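MSM0271 protein (Mycobacterium smegmatis, PDB 5SUH) forms part of the protein shell of the RMM bacterial microcompartment, as a trimeric tandem-domain tile that stacks into a double ring and probably influences transport across the shell. Local coordinates at residues A[61-72]-A[103-113]. Numbering follows the deposited sequence.
Sequences PYEGEHALIVEV and FGVLEIHSASL
P61 lays its CB over the centre of the H109 imidazole, 3.8 Å from the ring centroid and 11° off the normal, a CH-pi contact in which pyrrolidine and imidazole cross at about a right angle. The histidine is turned for this by a chi1 of 58°, with CG between its backbone N and carbonyl carbon. From there ND1 points back along its own strand to E107, whose chain bends at CG so that both oxygens offer their syn lone pairs to the one N-H. This forked bond, 3.1 Å from ND1 to OE1 and 3.0 Å to OE2, helps fix the rotation of the ring. Beside the same ring, E65 brings OE1 near H109 CD2 while accepting from Y62 N, which meets it from above the carboxylate plane, across a type II turn. Eight backbone hydrogen bonds pair strands 66-72 and 104-110 antiparallel from H66-S110 to V72-G104. They are the two central strands of the 1-2-4-3 sheet of a circularly permuted BMC domain, flanked by strands 32-39 and 93-99. On the opposite face from H109, L68 and I108 lie side by side, CB to CG1 3.8 Å, packed against helix 113-127, while L106 faces helix 78-88. At the start of helix 113-127, L113 sets CB over one face of the H66 ring, 3.8 Å from its centroid, and the carbonyl O of G64 approaches the other face near the rim. H66 ND1 is held by the backbone N of D41, while S110 OG closes an ST turn with S112 N and also bonds E115. At the far end the extended chain of E71 carries OE2 to 3.6 Å from F103 CD2, with carboxylate and ring planes 31° apart; R34 joins the two, salt-bridged to E71 and in cation-pi contact with F103.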
loop_
_atom_site.group_PDB
_atom_site.type_symbol
_atom_site.label_atom_id
_atom_site.label_comp_id
_atom_site.label_asym_id
_atom_site.label_seq_id
_atom_site.Cartn_x
_atom_site.Cartn_y
_atom_site.Cartn_z
ATOM N N PRO A 61 -21.713 -3.793 -8.913
ATOM C CA PRO A 61 -22.877 -3.844 -9.806
ATOM C C PRO A 61 -22.682 -4.939 -10.854
ATOM O O PRO A 61 -21.568 -5.420 -11.009
ATOM C CB PRO A 61 -22.911 -2.431 -10.426
ATOM C CG PRO A 61 -21.485 -1.986 -10.386
ATOM C CD PRO A 61 -20.912 -2.567 -9.115
ATOM N N TYR A 62 -23.753 -5.346 -11.530
ATOM C CA TYR A 62 -23.674 -6.368 -12.587
ATOM C C TYR A 62 -24.274 -5.849 -13.902
ATOM O O TYR A 62 -25.016 -4.869 -13.920
ATOM C CB TYR A 62 -24.374 -7.667 -12.153
ATOM C CG TYR A 62 -23.788 -8.242 -10.885
ATOM C CD1 TYR A 62 -22.456 -8.614 -10.830
ATOM C CD2 TYR A 62 -24.552 -8.370 -9.733
ATOM C CE1 TYR A 62 -21.905 -9.105 -9.684
ATOM C CE2 TYR A 62 -24.014 -8.867 -8.575
ATOM C CZ TYR A 62 -22.686 -9.227 -8.550
ATOM O OH TYR A 62 -22.134 -9.724 -7.391
ATOM N N GLU A 63 -23.927 -6.510 -15.000
ATOM C CA GLU A 63 -24.419 -6.140 -16.318
ATOM C C GLU A 63 -25.950 -6.126 -16.346
ATOM O O GLU A 63 -26.597 -7.035 -15.827
ATOM C CB GLU A 63 -23.873 -7.110 -17.359
ATOM C CG GLU A 63 -24.441 -6.979 -18.749
ATOM C CD GLU A 63 -23.955 -8.086 -19.687
ATOM O OE1 GLU A 63 -23.361 -9.080 -19.207
ATOM O OE2 GLU A 63 -24.188 -7.966 -20.910
ATOM N N GLY A 64 -26.524 -5.060 -16.902
ATOM C CA GLY A 64 -27.959 -4.980 -17.061
ATOM C C GLY A 64 -28.692 -4.268 -15.952
ATOM O O GLY A 64 -29.872 -3.990 -16.099
ATOM N N GLU A 65 -27.993 -4.001 -14.845
ATOM C CA GLU A 65 -28.539 -3.279 -13.689
ATOM C C GLU A 65 -28.508 -1.749 -13.927
ATOM O O GLU A 65 -28.003 -1.297 -14.959
ATOM C CB GLU A 65 -27.767 -3.667 -12.403
ATOM C CG GLU A 65 -28.058 -5.107 -11.940
ATOM C CD GLU A 65 -27.434 -5.507 -10.597
ATOM O OE1 GLU A 65 -26.410 -4.938 -10.183
ATOM O OE2 GLU A 65 -28.006 -6.394 -9.931
ATOM N N HIS A 66 -29.085 -0.965 -13.016
ATOM C CA HIS A 66 -29.138 0.492 -13.198
ATOM C C HIS A 66 -28.509 1.257 -12.013
ATOM O O HIS A 66 -28.599 0.822 -10.863
ATOM C CB HIS A 66 -30.584 0.962 -13.432
ATOM C CG HIS A 66 -31.341 0.136 -14.428
ATOM N ND1 HIS A 66 -31.248 0.333 -15.790
ATOM C CD2 HIS A 66 -32.235 -0.872 -14.261
ATOM C CE1 HIS A 66 -32.028 -0.529 -16.420
ATOM N NE2 HIS A 66 -32.639 -1.269 -15.512
ATOM N N ALA A 67 -27.893 2.406 -12.291
ATOM C CA ALA A 67 -27.180 3.155 -11.249
ATOM C C ALA A 67 -27.559 4.631 -11.117
ATOM O O ALA A 67 -27.971 5.285 -12.090
ATOM C CB ALA A 67 -25.682 3.053 -11.485
ATOM N N LEU A 68 -27.430 5.142 -9.892
ATOM C CA LEU A 68 -27.517 6.576 -9.644
ATOM C C LEU A 68 -26.159 7.077 -9.176
ATOM O O LEU A 68 -25.599 6.517 -8.223
ATOM C CB LEU A 68 -28.576 6.898 -8.591
ATOM C CG LEU A 68 -28.625 8.393 -8.264
ATOM C CD1 LEU A 68 -29.256 9.186 -9.427
ATOM C CD2 LEU A 68 -29.353 8.647 -6.969
ATOM N N ILE A 69 -25.620 8.107 -9.833
ATOM C CA ILE A 69 -24.319 8.664 -9.435
ATOM C C ILE A 69 -24.480 10.105 -8.968
ATOM O O ILE A 69 -25.147 10.912 -9.630
ATOM C CB ILE A 69 -23.279 8.637 -10.567
ATOM C CG1 ILE A 69 -23.774 9.419 -11.808
ATOM C CG2 ILE A 69 -22.926 7.205 -10.916
ATOM C CD1 ILE A 69 -22.712 9.642 -12.908
ATOM N N VAL A 70 -23.910 10.425 -7.803
ATOM C CA VAL A 70 -24.029 11.773 -7.248
ATOM C C VAL A 70 -22.679 12.293 -6.730
ATOM O O VAL A 70 -21.977 11.603 -5.959
ATOM C CB VAL A 70 -25.071 11.816 -6.095
ATOM C CG1 VAL A 70 -25.182 13.219 -5.516
ATOM C CG2 VAL A 70 -26.444 11.281 -6.549
ATOM N N GLU A 71 -22.325 13.506 -7.150
ATOM C CA GLU A 71 -21.162 14.235 -6.616
ATOM C C GLU A 71 -21.641 15.532 -5.921
ATOM O O GLU A 71 -22.479 16.242 -6.464
ATOM C CB GLU A 71 -20.139 14.549 -7.747
ATOM C CG GLU A 71 -18.849 15.203 -7.267
ATOM C CD GLU A 71 -17.818 15.483 -8.366
ATOM O OE1 GLU A 71 -17.612 14.636 -9.271
ATOM O OE2 GLU A 71 -17.169 16.553 -8.285
ATOM N N VAL A 72 -21.157 15.820 -4.710
ATOM C CA VAL A 72 -21.634 17.000 -3.962
ATOM C C VAL A 72 -20.548 17.833 -3.287
ATOM O O VAL A 72 -19.404 17.408 -3.132
ATOM C CB VAL A 72 -22.599 16.650 -2.811
ATOM C CG1 VAL A 72 -23.725 15.777 -3.327
ATOM C CG2 VAL A 72 -21.833 16.005 -1.643
ATOM N N PHE A 103 -14.411 16.948 -2.785
ATOM C CA PHE A 103 -15.784 16.534 -3.097
ATOM C C PHE A 103 -16.210 15.170 -2.540
ATOM O O PHE A 103 -15.363 14.318 -2.258
ATOM C CB PHE A 103 -15.982 16.532 -4.610
ATOM C CG PHE A 103 -15.429 17.751 -5.285
ATOM C CD1 PHE A 103 -15.904 19.029 -4.950
ATOM C CD2 PHE A 103 -14.448 17.638 -6.269
ATOM C CE1 PHE A 103 -15.390 20.171 -5.577
ATOM C CE2 PHE A 103 -13.939 18.775 -6.900
ATOM C CZ PHE A 103 -14.408 20.048 -6.557
ATOM N N GLY A 104 -17.532 14.965 -2.444
ATOM C CA GLY A 104 -18.113 13.718 -1.967
ATOM C C GLY A 104 -18.834 12.946 -3.060
ATOM O O GLY A 104 -19.544 13.524 -3.903
ATOM N N VAL A 105 -18.643 11.626 -3.053
ATOM C CA VAL A 105 -19.106 10.776 -4.154
ATOM C C VAL A 105 -19.933 9.585 -3.672
ATOM O O VAL A 105 -19.597 8.949 -2.658
ATOM C CB VAL A 105 -17.880 10.274 -4.992
ATOM C CG1 VAL A 105 -18.298 9.308 -6.088
ATOM C CG2 VAL A 105 -17.127 11.459 -5.580
ATOM N N LEU A 106 -21.004 9.273 -4.398
ATOM C CA LEU A 106 -21.828 8.089 -4.087
ATOM C C LEU A 106 -22.271 7.389 -5.368
ATOM O O LEU A 106 -22.619 8.041 -6.358
ATOM C CB LEU A 106 -23.061 8.468 -3.255
ATOM C CG LEU A 106 -24.185 7.430 -3.156
ATOM C CD1 LEU A 106 -23.819 6.286 -2.195
ATOM C CD2 LEU A 106 -25.520 8.067 -2.778
ATOM N N GLU A 107 -22.245 6.062 -5.357
ATOM C CA GLU A 107 -22.915 5.284 -6.401
ATOM C C GLU A 107 -23.880 4.314 -5.721
ATOM O O GLU A 107 -23.505 3.620 -4.781
ATOM C CB GLU A 107 -21.901 4.529 -7.275
ATOM C CG GLU A 107 -22.502 3.750 -8.448
ATOM C CD GLU A 107 -22.860 2.305 -8.094
ATOM O OE1 GLU A 107 -22.748 1.915 -6.921
ATOM O OE2 GLU A 107 -23.273 1.552 -8.989
ATOM N N ILE A 108 -25.133 4.287 -6.161
ATOM C CA ILE A 108 -26.059 3.251 -5.696
ATOM C C ILE A 108 -26.628 2.587 -6.945
ATOM O O ILE A 108 -26.678 3.210 -8.016
ATOM C CB ILE A 108 -27.196 3.811 -4.768
ATOM C CG1 ILE A 108 -28.068 4.837 -5.484
ATOM C CG2 ILE A 108 -26.615 4.422 -3.491
ATOM C CD1 ILE A 108 -29.251 5.299 -4.662
ATOM N N HIS A 109 -27.010 1.316 -6.832
ATOM C CA HIS A 109 -27.500 0.569 -7.991
ATOM C C HIS A 109 -28.540 -0.466 -7.575
ATOM O O HIS A 109 -28.665 -0.801 -6.391
ATOM C CB HIS A 109 -26.350 -0.106 -8.740
ATOM C CG HIS A 109 -25.552 -1.044 -7.895
ATOM N ND1 HIS A 109 -24.327 -0.707 -7.364
ATOM C CD2 HIS A 109 -25.825 -2.296 -7.453
ATOM C CE1 HIS A 109 -23.872 -1.716 -6.643
ATOM N NE2 HIS A 109 -24.760 -2.693 -6.684
ATOM N N SER A 110 -29.303 -0.936 -8.559
ATOM C CA SER A 110 -30.322 -1.967 -8.373
ATOM C C SER A 110 -30.702 -2.613 -9.692
ATOM O O SER A 110 -30.490 -2.043 -10.762
ATOM C CB SER A 110 -31.578 -1.378 -7.732
ATOM O OG SER A 110 -32.625 -2.343 -7.654
ATOM N N ALA A 111 -31.323 -3.780 -9.610
ATOM C CA ALA A 111 -31.861 -4.421 -10.792
ATOM C C ALA A 111 -33.100 -3.621 -11.265
ATOM O O ALA A 111 -33.426 -3.593 -12.442
ATOM C CB ALA A 111 -32.206 -5.875 -10.503
ATOM N N SER A 112 -33.771 -2.942 -10.342
ATOM C CA SER A 112 -34.978 -2.179 -10.691
ATOM C C SER A 112 -34.691 -0.710 -10.986
ATOM O O SER A 112 -34.177 0.012 -10.135
ATOM C CB SER A 112 -36.016 -2.289 -9.564
ATOM O OG SER A 112 -37.036 -1.313 -9.719
ATOM N N LEU A 113 -35.013 -0.274 -12.198
ATOM C CA LEU A 113 -34.809 1.125 -12.572
ATOM C C LEU A 113 -35.691 2.058 -11.728
ATOM O O LEU A 113 -35.269 3.160 -11.361
ATOM C CB LEU A 113 -35.078 1.325 -14.077
ATOM C CG LEU A 113 -34.943 2.737 -14.674
ATOM C CD1 LEU A 113 -33.561 3.400 -14.363
ATOM C CD2 LEU A 113 -35.231 2.725 -16.193
#